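PDB 4ZRX: F5/8 type C domain protein from Bacteroides ovatus, which probably hydrolyses alpha-L-fucosidic linkages of glycans, combining a fucosidase-type barrel domain with a putative sugar-binding F5/8 type C domain. Local coordinates for residues Q79-L84 with K128-A133; G303-L308 with H338-K343. All coordinates share one frame; numbering follows the deposited sequence.

Contact 1 (Q79-L84 with K128-A133)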
loop_
_atom_site.group_PDB
_atom_site.type_symbol
_atom_site.label_atom_id
_atom_site.label_comp_id
_atom_site.label_asym_id
_atom_site.label_seq_id
_atom_site.Cartn_x
_atom_site.Cartn_y
_atom_site.Cartn_z
ATOM N N GLN A 79 -22.272 8.831 0.059
ATOM C CA GLN A 79 -21.759 8.101 -1.095
ATOM C C GLN A 79 -20.379 7.550 -0.803
ATOM O O GLN A 79 -20.058 6.409 -1.130
ATOM C CB GLN A 79 -21.771 8.972 -2.334
ATOM C CG GLN A 79 -21.333 8.272 -3.604
ATOM C CD GLN A 79 -19.904 8.606 -4.104
ATOM O OE1 GLN A 79 -19.056 9.152 -3.395
ATOM N NE2 GLN A 79 -19.665 8.275 -5.364
ATOM N N TRP A 80 -19.561 8.355 -0.127
ATOM C CA TRP A 80 -18.257 7.873 0.293
ATOM C C TRP A 80 -18.380 6.633 1.210
ATOM O O TRP A 80 -17.737 5.617 0.997
ATOM C CB TRP A 80 -17.416 8.920 1.038
ATOM C CG TRP A 80 -17.277 10.257 0.436
ATOM C CD1 TRP A 80 -17.668 10.658 -0.797
ATOM C CD2 TRP A 80 -16.708 11.394 1.060
ATOM N NE1 TRP A 80 -17.355 11.993 -0.977
ATOM C CE2 TRP A 80 -16.798 12.460 0.171
ATOM C CE3 TRP A 80 -16.111 11.620 2.313
ATOM C CZ2 TRP A 80 -16.346 13.735 0.473
ATOM C CZ3 TRP A 80 -15.686 12.898 2.597
ATOM C CH2 TRP A 80 -15.799 13.929 1.678
ATOM N N VAL A 81 -19.138 6.780 2.292
ATOM C CA VAL A 81 -19.159 5.766 3.312
ATOM C C VAL A 81 -19.887 4.536 2.829
ATOM O O VAL A 81 -19.458 3.404 3.124
ATOM C CB VAL A 81 -19.725 6.276 4.638
ATOM C CG1 VAL A 81 -19.796 5.158 5.633
ATOM C CG2 VAL A 81 -18.874 7.417 5.204
ATOM N N ARG A 82 -20.958 4.700 2.069
ATOM C CA ARG A 82 -21.674 3.526 1.533
ATOM C C ARG A 82 -20.719 2.703 0.625
ATOM O O ARG A 82 -20.629 1.470 0.710
ATOM C CB ARG A 82 -22.898 3.937 0.724
ATOM C CG ARG A 82 -23.721 2.755 0.142
ATOM C CD ARG A 82 -24.972 3.205 -0.672
ATOM N NE ARG A 82 -24.657 4.093 -1.785
ATOM C CZ ARG A 82 -24.829 5.424 -1.809
ATOM N NH1 ARG A 82 -25.293 6.127 -0.770
ATOM N NH2 ARG A 82 -24.485 6.091 -2.907
ATOM N N THR A 83 -20.013 3.416 -0.246
ATOM C CA THR A 83 -19.066 2.797 -1.151
ATOM C C THR A 83 -18.014 2.012 -0.352
ATOM O O THR A 83 -17.748 0.838 -0.644
ATOM C CB THR A 83 -18.391 3.839 -1.984
ATOM O OG1 THR A 83 -19.362 4.450 -2.842
ATOM C CG2 THR A 83 -17.282 3.243 -2.854
ATOM N N LEU A 84 -17.465 2.657 0.665
ATOM C CA LEU A 84 -16.369 2.065 1.423
ATOM C C LEU A 84 -16.835 0.924 2.351
ATOM O O LEU A 84 -16.131 -0.068 2.541
ATOM C CB LEU A 84 -15.649 3.169 2.213
ATOM C CG LEU A 84 -14.959 4.162 1.228
ATOM C CD1 LEU A 84 -14.452 5.366 1.987
ATOM C CD2 LEU A 84 -13.808 3.497 0.458
ATOM N N LYS A 128 -18.441 16.946 9.865
ATOM C CA LYS A 128 -19.769 16.651 10.297
ATOM C C LYS A 128 -20.518 15.775 9.308
ATOM O O LYS A 128 -21.170 14.813 9.719
ATOM C CB LYS A 128 -20.538 17.960 10.541
ATOM C CG LYS A 128 -21.975 17.719 11.104
ATOM C CD LYS A 128 -22.684 19.050 11.437
ATOM C CE LYS A 128 -22.857 19.890 10.217
ATOM N NZ LYS A 128 -23.203 19.175 8.910
ATOM N N GLU A 129 -20.468 16.093 8.015
ATOM C CA GLU A 129 -21.166 15.297 7.037
ATOM C C GLU A 129 -20.617 13.853 7.010
ATOM O O GLU A 129 -21.404 12.907 6.890
ATOM C CB GLU A 129 -21.069 15.906 5.652
ATOM C CG GLU A 129 -21.712 17.282 5.612
ATOM C CD GLU A 129 -22.201 17.759 4.261
ATOM O OE1 GLU A 129 -22.474 16.927 3.390
ATOM O OE2 GLU A 129 -22.415 19.014 4.117
ATOM N N LEU A 130 -19.297 13.713 7.128
ATOM C CA LEU A 130 -18.699 12.383 7.167
ATOM C C LEU A 130 -19.169 11.636 8.419
ATOM O O LEU A 130 -19.529 10.442 8.358
ATOM C CB LEU A 130 -17.166 12.439 7.144
ATOM C CG LEU A 130 -16.502 11.060 7.168
ATOM C CD1 LEU A 130 -16.941 10.204 6.033
ATOM C CD2 LEU A 130 -14.989 11.283 7.133
ATOM N N ARG A 131 -19.162 12.316 9.565
ATOM C CA ARG A 131 -19.620 11.635 10.782
ATOM C C ARG A 131 -21.043 11.186 10.702
ATOM O O ARG A 131 -21.341 10.098 11.199
ATOM C CB ARG A 131 -19.347 12.408 12.076
ATOM C CG ARG A 131 -19.404 11.522 13.426
ATOM C CD ARG A 131 -18.170 10.605 13.363
ATOM N NE ARG A 131 -18.012 9.668 14.508
ATOM C CZ ARG A 131 -18.606 8.497 14.599
ATOM N NH1 ARG A 131 -19.499 8.054 13.734
ATOM N NH2 ARG A 131 -18.231 7.697 15.557
ATOM N N ALA A 132 -21.933 11.993 10.112
ATOM C CA ALA A 132 -23.321 11.605 9.918
ATOM C C ALA A 132 -23.477 10.331 9.046
ATOM O O ALA A 132 -24.249 9.439 9.382
ATOM C CB ALA A 132 -24.114 12.774 9.340
ATOM N N ALA A 133 -22.683 10.255 7.990
ATOM C CA ALA A 133 -22.635 9.089 7.123
ATOM C C ALA A 133 -22.044 7.877 7.868
ATOM O O ALA A 133 -22.612 6.791 7.757
ATOM C CB ALA A 133 -21.935 9.360 5.876
#
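Val81 sits between two residues of the neighbouring helix, and its two methyls divide the work. Val81 CG2 lies anti to the carbonyl carbon and beside the backbone N, where it reaches both Leu130 and Ala133: it stands 3.5 Å from Leu130 CD1, tighter than usual carbon packing, and 3.7 Å from Ala133 CB. Val81 CG1 is placed anti to the backbone N (chi1 177°) and passes instead along the backbone of Ala133, 3.9 Å from Ala133 O. A branched valine thus covers both a side chain and a piece of main chain, while the single methyl of Ala133 lets the backbones come close, with Val81 CA 6.1 Å from Ala133 CA.

Leu130 is the second point of contact on helix 126-137. Its side chain crosses those of Val81 and Trp80 at about a right angle, and CD1 alone does the touching, meeting Val81 CG2 and, more loosely, Trp80 CE3 at 4.1 Å. This methyl approaches the indole obliquely, at the six-membered ring. The indole N-H is used elsewhere, NE1 donating to Gly335 O, and the ring meets Phe50 edge-to-face.

The segment axes pass 9.3 Å apart and cross at -40°, running roughly the same way, as suits successive outer helices of the TIM-barrel family to which the fucosidase region belongs. Leu48 of strand 44-48 touches both Trp80 and Leu130 and so ties the helix pair to the barrel wall. No hydrogen bond or charge pair joins the two segments; their four touching residues are buried and meet through hydrocarbon and an aromatic ring, so cohesion here rests on dispersion, the hydrophobic effect and shape.

Contact 2 (G303-L308 with H338-K343)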
loop_
_atom_site.group_PDB
_atom_site.type_symbol
_atom_site.label_atom_id
_atom_site.label_comp_id
_atom_site.label_asym_id
_atom_site.label_seq_id
_atom_site.Cartn_x
_atom_site.Cartn_y
_atom_site.Cartn_z
ATOM N N GLY A 303 -7.384 7.440 -15.283
ATOM C CA GLY A 303 -6.967 6.231 -16.006
ATOM C C GLY A 303 -5.790 5.530 -15.365
ATOM O O GLY A 303 -5.225 4.618 -15.938
ATOM N N LYS A 304 -5.421 5.922 -14.138
ATOM C CA LYS A 304 -4.262 5.372 -13.465
ATOM C C LYS A 304 -4.617 4.810 -12.093
ATOM O O LYS A 304 -3.751 4.664 -11.227
ATOM C CB LYS A 304 -3.182 6.427 -13.330
ATOM C CG LYS A 304 -2.763 6.959 -14.686
ATOM C CD LYS A 304 -1.705 7.991 -14.553
ATOM C CE LYS A 304 -1.371 8.543 -15.960
ATOM N NZ LYS A 304 0.053 8.904 -15.904
ATOM N N VAL A 305 -5.887 4.492 -11.898
ATOM C CA VAL A 305 -6.299 3.772 -10.700
ATOM C C VAL A 305 -5.577 2.414 -10.745
ATOM O O VAL A 305 -5.511 1.724 -11.781
ATOM C CB VAL A 305 -7.804 3.613 -10.665
ATOM C CG1 VAL A 305 -8.245 2.698 -9.566
ATOM C CG2 VAL A 305 -8.507 4.943 -10.592
ATOM N N LYS A 306 -5.031 2.000 -9.620
ATOM C CA LYS A 306 -4.224 0.784 -9.565
ATOM C C LYS A 306 -5.035 -0.422 -9.973
ATOM O O LYS A 306 -6.272 -0.518 -9.705
ATOM C CB LYS A 306 -3.657 0.619 -8.147
ATOM C CG LYS A 306 -2.509 1.537 -7.841
ATOM C CD LYS A 306 -2.064 1.291 -6.417
ATOM C CE LYS A 306 -0.800 1.999 -6.065
ATOM N NZ LYS A 306 -0.896 3.455 -6.174
ATOM N N SER A 307 -4.377 -1.361 -10.652
ATOM C CA SER A 307 -5.061 -2.536 -11.183
ATOM C C SER A 307 -5.537 -3.455 -10.096
ATOM O O SER A 307 -5.016 -3.405 -8.964
ATOM C CB SER A 307 -4.121 -3.363 -12.059
ATOM O OG SER A 307 -3.087 -3.962 -11.336
ATOM N N LEU A 308 -6.488 -4.318 -10.434
ATOM C CA LEU A 308 -6.921 -5.325 -9.456
ATOM C C LEU A 308 -5.792 -6.191 -8.977
ATOM O O LEU A 308 -5.702 -6.473 -7.755
ATOM C CB LEU A 308 -8.037 -6.185 -10.003
ATOM C CG LEU A 308 -8.579 -7.293 -9.121
ATOM C CD1 LEU A 308 -9.102 -6.741 -7.813
ATOM C CD2 LEU A 308 -9.660 -8.045 -9.863
ATOM N N HIS A 338 -14.902 8.898 -7.265
ATOM C CA HIS A 338 -15.023 8.815 -8.734
ATOM C C HIS A 338 -15.415 7.412 -9.190
ATOM O O HIS A 338 -15.139 6.415 -8.543
ATOM C CB HIS A 338 -13.696 9.207 -9.343
ATOM C CG HIS A 338 -13.712 9.377 -10.821
ATOM N ND1 HIS A 338 -13.439 8.342 -11.670
ATOM C CD2 HIS A 338 -13.891 10.469 -11.602
ATOM C CE1 HIS A 338 -13.503 8.764 -12.927
ATOM N NE2 HIS A 338 -13.775 10.050 -12.911
ATOM N N GLU A 339 -16.119 7.348 -10.300
ATOM C CA GLU A 339 -16.664 6.115 -10.839
ATOM C C GLU A 339 -15.640 5.018 -11.042
ATOM O O GLU A 339 -15.926 3.812 -10.823
ATOM C CB GLU A 339 -17.247 6.442 -12.212
ATOM C CG GLU A 339 -18.581 7.293 -12.167
ATOM C CD GLU A 339 -18.387 8.850 -12.027
ATOM O OE1 GLU A 339 -17.249 9.380 -11.984
ATOM O OE2 GLU A 339 -19.438 9.561 -12.000
ATOM N N ALA A 340 -14.466 5.414 -11.549
ATOM C CA ALA A 340 -13.391 4.469 -11.797
ATOM C C ALA A 340 -12.966 3.783 -10.477
ATOM O O ALA A 340 -12.812 2.571 -10.449
ATOM C CB ALA A 340 -12.149 5.133 -12.466
ATOM N N ASP A 341 -12.765 4.584 -9.440
ATOM C CA ASP A 341 -12.389 4.081 -8.075
ATOM C C ASP A 341 -13.489 3.157 -7.547
ATOM O O ASP A 341 -13.190 2.097 -7.002
ATOM C CB ASP A 341 -12.151 5.221 -7.117
ATOM C CG ASP A 341 -11.188 6.347 -7.702
ATOM O OD1 ASP A 341 -11.284 6.762 -8.913
ATOM O OD2 ASP A 341 -10.325 6.817 -6.934
ATOM N N ILE A 342 -14.761 3.536 -7.727
ATOM C CA ILE A 342 -15.875 2.706 -7.271
ATOM C C ILE A 342 -15.820 1.321 -7.911
ATOM O O ILE A 342 -15.899 0.294 -7.227
ATOM C CB ILE A 342 -17.227 3.360 -7.539
ATOM C CG1 ILE A 342 -17.434 4.610 -6.670
ATOM C CG2 ILE A 342 -18.344 2.349 -7.295
ATOM C CD1 ILE A 342 -18.576 5.494 -7.099
ATOM N N LYS A 343 -15.653 1.297 -9.222
ATOM C CA LYS A 343 -15.659 0.044 -9.930
ATOM C C LYS A 343 -14.492 -0.829 -9.463
ATOM O O LYS A 343 -14.659 -2.033 -9.279
ATOM C CB LYS A 343 -15.565 0.276 -11.429
ATOM C CG LYS A 343 -15.792 -0.956 -12.269
ATOM C CD LYS A 343 -15.783 -0.595 -13.724
ATOM C CE LYS A 343 -15.929 -1.847 -14.554
ATOM N NZ LYS A 343 -16.303 -1.499 -15.916
#
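Two first torsions bring Val305 against the start of helix 339-356. In Val305, chi1 sets CG1 anti to the backbone N and leaves CG2 anti to the carbonyl carbon, facing the helix; in Asp341, chi1 of -49° swings the carboxylate to the side of its own backbone N, which brings OD1 up to the valine. CG2 carries the contact. Val305 CG2 lies 3.7 Å from Asp341 OD1 and 4.1 Å from Ala340 CB, one methyl thus touching an oxygen and an apolar carbon, while the Val305 and Asp341 side chains cross obliquely. Ala340 suits this place because its small methyl lets the extended loop lie close to the first turn, where the CA atoms of Val305 and Asp341 are 6.6 Å apart.

The helix start is capped from its own chain. His338, at the N-cap position, accepts from Ala340 N through ND1, at 3.1 Å with an N-H...N angle of 158°; the donor is tilted 31° from the ring plane. Glu339 OE1 lies over the centre of one imidazole face, 3.5 Å above the plane, and the other carboxylate oxygen, OE2, forms a salt bridge with Arg334.

Residues 303-307 form the last part of the loop between strand 279-290 and helix 308-316, whose N-cap is Ser307. Beyond Val305, Lys306 O accepts a hydrogen bond from Arg344 on helix 339-356, a polar tie between loop and helix.

Asp341 is buried, and its OD1 forms a salt bridge with Arg292, so the valine methyl packs beside an ion pair rather than against a lone charge. Apolar cover would be expected to strengthen this pairing, while the arginine and the nearby helix N-terminus, rather than the valine, would favour the ionised carboxylate.

Overall arrangement
Both contacts belong to the fucosidase region, with centres 19 Å apart, but they sit differently in it. Contact 1 is core: two outer helices pack beside the barrel wall, and all its touching residues are buried. Contact 2 is only partly buried, joining a connecting loop to the first turn of a helix, and its apolar touch borders a carboxylate that is paired with arginine. No hydrogen bond crosses either segment pair. The two meet where helix 77-86 lies against helix 339-356: Ile342 packs on Gln79, with NE2 of Gln79 3.5 Å from CD1 of Ile342, and on Thr83. Helix 77-86 therefore packs against helices from both contacts.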